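Local atomic coordinates of arylmalonate decarboxylase (Bordetella bronchiseptica, PDB entry 2VLB), a protein that catalyses the decarboxylation of 2-aryl-2-methylmalonates, taking up a proton to release a 2-arylpropionate and carbon dioxide. Residues 80-85 with 133-138; 124-129 with 188-193. All blocks are in the same frame, centred on the assembly; numbering follows the deposited sequence. Where two conformers were deposited one is given.

In the fold
Interactions 1 and 2 have centres about 14 Å apart and their segments interleave along the chain, in the order 80-85, 124-129, 133-138, 188-193. Residues 80-85 follow strand 69-74 of one four-stranded parallel sheet, whereas strands 121-126 and 185-189 are neighbours in the other. Helix 130-142, next in the chain after strand 121-126, links the two contacts: it receives Phe-81 and Tyr-82 in interaction 1, while Leu-136 CD2 also packs 3.4 Å from Ser-189 OG of interaction 2. Interaction 1 thus joins the two sheet units of an Asp/Glu racemase-like fold, and interaction 2 shapes the loops where two strands of the second sheet end.

Interaction 1: residues 80-85 with 133-138; sequences SFYRGA and NERLAA
Phe-81 and Tyr-82 both hold CG opposite the carbonyl carbon and beside the backbone N (chi1 -74° and -77°), which lets their successive rings meet successive residues, Leu-136 and Arg-135, of helix 130-142. The contact joins helix 77-81 and the turn that follows it, coming after a strand of one parallel sheet, to a helix that follows a strand of the other, a junction between the two alpha/beta units of an Asp/Glu racemase-like fold. Each ring offers a face to an aliphatic carbon, giving two CH-pi contacts. Leu-136 CG lies 3.7 Å from the Phe-81 ring centroid, near the ring normal, while its CD1 branch reaches back to 3.5 Å from Phe-81 CB. Arg-135 CG sits over the centre of the Tyr-82 ring, 3.8 Å from its centroid. The arginine chain, bent at chi2 and chi3, crosses the tyrosine at about a right angle; its guanidinium plane stands 84° from the ring plane, and it is the methylene CG, not the charged group, that lies over the ring. Ser-107 and Val-110 of helix 106-116 also touch Phe-81, and the rings of Phe-81 and Phe-139 meet edge-to-face. Water bridges the backbones too: one molecule donates to Phe-81 O, which also accepts Gly-84 N in a type I turn, and to Arg-135 O at 2.7 Å. A second water, at the guanidinium edge and in its plane, accepts from Arg-135 NE at 2.8 Å.

Interaction 2: residues 124-129 with 188-193; sequences LATAYI and LSCGGL
Ala-125 and Leu-188 pair in parallel register on adjacent strands, where Ala-125 O meets Ser-189 N, Leu-188 CA and a water. Ser-189 N donates to Ala-125 O over 3.0 Å with a nearly straight N-H...O angle of 163°, and Leu-188 CA adds a CA-H...O contact to the same oxygen. The water lies between Ala-125 O and Ser-189 OG, 2.7 Å from the latter hydroxyl. At Thr-126 a side chain joins in, before a backbone bond returns at Ala-127. With OG1 trans to its own N (chi1 -173°), the threonine hydroxyl donates to Ser-189 O at 2.7 Å, coming from above the carbonyl plane and not along a lone pair. The same OG1 accepts Tyr-128 N at 3.1 Å, closing an ST turn, so one hydroxyl serves as donor across the contact and acceptor along its own loop. Ala-127 N reaches Cys-190 O at 3.1 Å; this bond is bent (136° at the hydrogen), and the donor again lies well out of the carbonyl plane. The phenol of Tyr-128 is held by Glu-159, while its CB packs 3.8 Å from Cys-190 CB and its ring lies obliquely to SG, 5.4 Å from centroid to sulfur. Cys-190 SG is covalently linked to beta-mercaptoethanol, which indicates that a small molecule could reach this thiol. A cysteine at the C-terminal end of a parallel strand, in loops pinned by such bonds, is consistent with the active-site pocket of the Asp/Glu racemase-like fold.

Interaction 1: residues 80-85 with 133-138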
loop_
_atom_site.group_PDB
_atom_site.type_symbol
_atom_site.label_atom_id
_atom_site.label_comp_id
_atom_site.label_asym_id
_atom_site.label_seq_id
_atom_site.Cartn_x
_atom_site.Cartn_y
_atom_site.Cartn_z
ATOM N N SER A 80 -1.744 -7.970 3.766
ATOM C CA SER A 80 -0.620 -8.004 2.803
ATOM C C SER A 80 0.749 -8.240 3.457
ATOM O O SER A 80 1.624 -8.825 2.832
ATOM C CB SER A 80 -0.523 -6.699 1.979
ATOM O OG SER A 80 -1.723 -6.442 1.285
ATOM N N PHE A 81 0.958 -7.716 4.667
ATOM C CA PHE A 81 2.286 -7.722 5.290
ATOM C C PHE A 81 2.462 -8.611 6.531
ATOM O O PHE A 81 3.570 -9.105 6.779
ATOM C CB PHE A 81 2.673 -6.297 5.732
ATOM C CG PHE A 81 3.045 -5.366 4.605
ATOM C CD1 PHE A 81 4.317 -5.423 4.016
ATOM C CD2 PHE A 81 2.148 -4.391 4.172
ATOM C CE1 PHE A 81 4.676 -4.542 2.994
ATOM C CE2 PHE A 81 2.509 -3.469 3.160
ATOM C CZ PHE A 81 3.775 -3.546 2.573
ATOM N N TYR A 82 1.415 -8.765 7.355
ATOM C CA TYR A 82 1.652 -9.190 8.759
ATOM C C TYR A 82 2.051 -10.649 8.907
ATOM O O TYR A 82 2.542 -11.043 9.950
ATOM C CB TYR A 82 0.472 -8.875 9.687
ATOM C CG TYR A 82 0.349 -7.422 10.109
ATOM C CD1 TYR A 82 0.977 -6.391 9.382
ATOM C CD2 TYR A 82 -0.431 -7.071 11.203
ATOM C CE1 TYR A 82 0.844 -5.062 9.752
ATOM C CE2 TYR A 82 -0.567 -5.741 11.584
ATOM C CZ TYR A 82 0.066 -4.747 10.851
ATOM O OH TYR A 82 -0.081 -3.433 11.244
ATOM N N ARG A 83 1.834 -11.451 7.870
ATOM C CA ARG A 83 2.195 -12.869 7.953
ATOM C C ARG A 83 3.406 -13.217 7.089
ATOM O O ARG A 83 3.762 -14.384 6.946
ATOM C CB ARG A 83 0.996 -13.742 7.579
ATOM C CG ARG A 83 -0.133 -13.618 8.619
ATOM C CD ARG A 83 -1.313 -14.511 8.212
ATOM N NE ARG A 83 -2.299 -14.559 9.279
ATOM C CZ ARG A 83 -3.286 -13.673 9.439
ATOM N NH1 ARG A 83 -3.449 -12.682 8.568
ATOM N NH2 ARG A 83 -4.126 -13.803 10.455
ATOM N N GLY A 84 4.044 -12.204 6.522
ATOM C CA GLY A 84 5.218 -12.410 5.652
ATOM C C GLY A 84 4.893 -12.659 4.184
ATOM O O GLY A 84 3.718 -12.737 3.776
ATOM N N ALA A 85 5.947 -12.824 3.392
ATOM C CA ALA A 85 5.836 -12.849 1.941
ATOM C C ALA A 85 5.220 -14.134 1.388
ATOM O O ALA A 85 4.471 -14.085 0.406
ATOM C CB ALA A 85 7.207 -12.589 1.306
ATOM N N ASN A 133 5.349 -0.587 11.786
ATOM C CA ASN A 133 6.706 -0.512 11.234
ATOM C C ASN A 133 7.469 -1.822 11.454
ATOM O O ASN A 133 8.180 -2.275 10.578
ATOM C CB ASN A 133 7.500 0.641 11.865
ATOM C CG ASN A 133 7.205 2.001 11.221
ATOM O OD1 ASN A 133 6.686 2.094 10.096
ATOM N ND2 ASN A 133 7.581 3.066 11.921
ATOM N N GLU A 134 7.299 -2.433 12.619
ATOM C CA GLU A 134 8.009 -3.666 12.925
ATOM C C GLU A 134 7.580 -4.825 12.046
ATOM O O GLU A 134 8.431 -5.598 11.586
ATOM C CB GLU A 134 7.915 -3.978 14.421
ATOM C CG GLU A 134 8.604 -2.840 15.220
ATOM C CD GLU A 134 9.073 -3.232 16.601
ATOM O OE1 GLU A 134 9.688 -4.302 16.727
ATOM O OE2 GLU A 134 8.842 -2.451 17.557
ATOM N N ARG A 135 6.279 -4.934 11.788
ATOM C CA ARG A 135 5.766 -5.946 10.884
ATOM C C ARG A 135 6.268 -5.734 9.444
ATOM O O ARG A 135 6.718 -6.683 8.791
ATOM C CB ARG A 135 4.225 -5.945 10.893
ATOM C CG ARG A 135 3.578 -6.449 12.178
ATOM C CD ARG A 135 3.754 -7.967 12.417
ATOM N NE ARG A 135 5.007 -8.372 13.090
ATOM C CZ ARG A 135 5.387 -8.046 14.339
ATOM N NH1 ARG A 135 4.664 -7.258 15.136
ATOM N NH2 ARG A 135 6.529 -8.523 14.810
ATOM N N LEU A 136 6.163 -4.501 8.946
ATOM C CA LEU A 136 6.567 -4.190 7.582
ATOM C C LEU A 136 8.089 -4.342 7.416
ATOM O O LEU A 136 8.561 -4.827 6.383
ATOM C CB LEU A 136 6.115 -2.783 7.180
ATOM C CG LEU A 136 4.724 -2.753 6.549
ATOM C CD1 LEU A 136 3.652 -3.374 7.466
ATOM C CD2 LEU A 136 4.334 -1.330 6.154
ATOM N N ALA A 137 8.846 -3.976 8.440
ATOM C CA ALA A 137 10.312 -4.149 8.400
ATOM C C ALA A 137 10.699 -5.626 8.312
ATOM O O ALA A 137 11.651 -5.991 7.598
ATOM C CB ALA A 137 10.973 -3.528 9.623
ATOM N N ALA A 138 9.996 -6.466 9.070
ATOM C CA ALA A 138 10.304 -7.883 9.084
ATOM C C ALA A 138 10.041 -8.485 7.695
ATOM O O ALA A 138 10.835 -9.281 7.188
ATOM C CB ALA A 138 9.487 -8.578 10.145
HETATM O O HOH W 1 5.754 -9.242 8.840
HETATM O O HOH W 2 5.711 -10.316 11.233
#

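Interaction 2: residues 124-129 with 188-193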
loop_
_atom_site.group_PDB
_atom_site.type_symbol
_atom_site.label_atom_id
_atom_site.label_comp_id
_atom_site.label_asym_id
_atom_site.label_seq_id
_atom_site.Cartn_x
_atom_site.Cartn_y
_atom_site.Cartn_z
ATOM N N LEU A 124 11.657 3.345 7.608
ATOM C CA LEU A 124 10.204 3.204 7.673
ATOM C C LEU A 124 9.602 4.280 8.574
ATOM O O LEU A 124 10.153 4.603 9.641
ATOM C CB LEU A 124 9.801 1.823 8.192
ATOM C CG LEU A 124 10.138 0.615 7.300
ATOM C CD1 LEU A 124 11.615 0.201 7.430
ATOM C CD2 LEU A 124 9.188 -0.549 7.623
ATOM N N ALA A 125 8.476 4.827 8.129
ATOM C CA ALA A 125 7.746 5.858 8.854
ATOM C C ALA A 125 6.261 5.512 8.817
ATOM O O ALA A 125 5.757 4.967 7.822
ATOM C CB ALA A 125 7.985 7.221 8.226
ATOM N N THR A 126 5.569 5.778 9.917
ATOM C CA THR A 126 4.116 5.604 9.949
ATOM C C THR A 126 3.457 6.660 10.838
ATOM O O THR A 126 4.091 7.193 11.755
ATOM C CB THR A 126 3.710 4.176 10.368
ATOM O OG1 THR A 126 2.286 4.060 10.214
ATOM C CG2 THR A 126 4.098 3.867 11.848
ATOM N N ALA A 127 2.199 7.001 10.551
ATOM C CA ALA A 127 1.447 7.861 11.469
ATOM C C ALA A 127 0.827 7.011 12.601
ATOM O O ALA A 127 0.348 7.543 13.593
ATOM C CB ALA A 127 0.384 8.649 10.725
ATOM N N TYR A 128 0.862 5.692 12.451
ATOM C CA TYR A 128 0.241 4.784 13.407
ATOM C C TYR A 128 1.254 4.367 14.489
ATOM O O TYR A 128 2.185 5.122 14.815
ATOM C CB TYR A 128 -0.284 3.583 12.619
ATOM C CG TYR A 128 -1.320 2.676 13.249
ATOM C CD1 TYR A 128 -2.368 3.167 14.017
ATOM C CD2 TYR A 128 -1.278 1.305 12.994
ATOM C CE1 TYR A 128 -3.334 2.299 14.556
ATOM C CE2 TYR A 128 -2.221 0.440 13.514
ATOM C CZ TYR A 128 -3.244 0.935 14.288
ATOM O OH TYR A 128 -4.168 0.038 14.779
ATOM N N ILE A 129 1.054 3.173 15.050
ATOM C CA ILE A 129 1.844 2.670 16.172
ATOM C C ILE A 129 3.101 1.954 15.681
ATOM O O ILE A 129 3.175 1.541 14.505
ATOM C CB ILE A 129 0.988 1.720 17.075
ATOM C CG1 ILE A 129 0.448 0.519 16.271
ATOM C CG2 ILE A 129 -0.163 2.517 17.730
ATOM C CD1 ILE A 129 -0.290 -0.521 17.121
ATOM N N LEU A 188 6.596 5.022 3.720
ATOM C CA LEU A 188 5.547 5.565 4.570
ATOM C C LEU A 188 4.328 4.659 4.477
ATOM O O LEU A 188 3.832 4.388 3.377
ATOM C CB LEU A 188 5.198 7.001 4.145
ATOM C CG LEU A 188 3.985 7.641 4.867
ATOM C CD1 LEU A 188 4.299 8.005 6.349
ATOM C CD2 LEU A 188 3.481 8.872 4.094
ATOM N N SER A 189 3.856 4.172 5.620
ATOM C CA SER A 189 2.623 3.376 5.663
ATOM C C SER A 189 1.690 3.929 6.727
ATOM O O SER A 189 2.109 4.703 7.591
ATOM C CB SER A 189 2.946 1.916 5.986
ATOM O OG SER A 189 3.517 1.818 7.289
ATOM N N CYS A 190 0.431 3.504 6.675
ATOM C CA CYS A 190 -0.597 3.927 7.623
ATOM C C CYS A 190 -0.472 5.416 7.950
ATOM O O CYS A 190 -0.290 5.791 9.109
ATOM C CB CYS A 190 -0.506 3.086 8.887
ATOM S SG CYS A 190 -0.867 1.364 8.544
ATOM N N GLY A 191 -0.559 6.248 6.914
ATOM C CA GLY A 191 -0.353 7.693 7.054
ATOM C C GLY A 191 -1.648 8.474 7.167
ATOM O O GLY A 191 -1.648 9.698 7.065
ATOM N N GLY A 192 -2.759 7.771 7.374
ATOM C CA GLY A 192 -4.078 8.421 7.407
ATOM C C GLY A 192 -4.669 8.595 6.020
ATOM O O GLY A 192 -4.112 8.112 5.044
ATOM N N LEU A 193 -5.788 9.303 5.921
ATOM C CA LEU A 193 -6.555 9.360 4.659
ATOM C C LEU A 193 -5.819 9.947 3.438
ATOM O O LEU A 193 -6.146 9.580 2.310
ATOM C CB LEU A 193 -7.910 10.077 4.844
ATOM C CG LEU A 193 -9.012 9.387 5.677
ATOM C CD1 LEU A 193 -10.285 10.203 5.597
ATOM C CD2 LEU A 193 -9.278 7.922 5.284
HETATM O O HOH W 3 6.240 2.036 7.414
#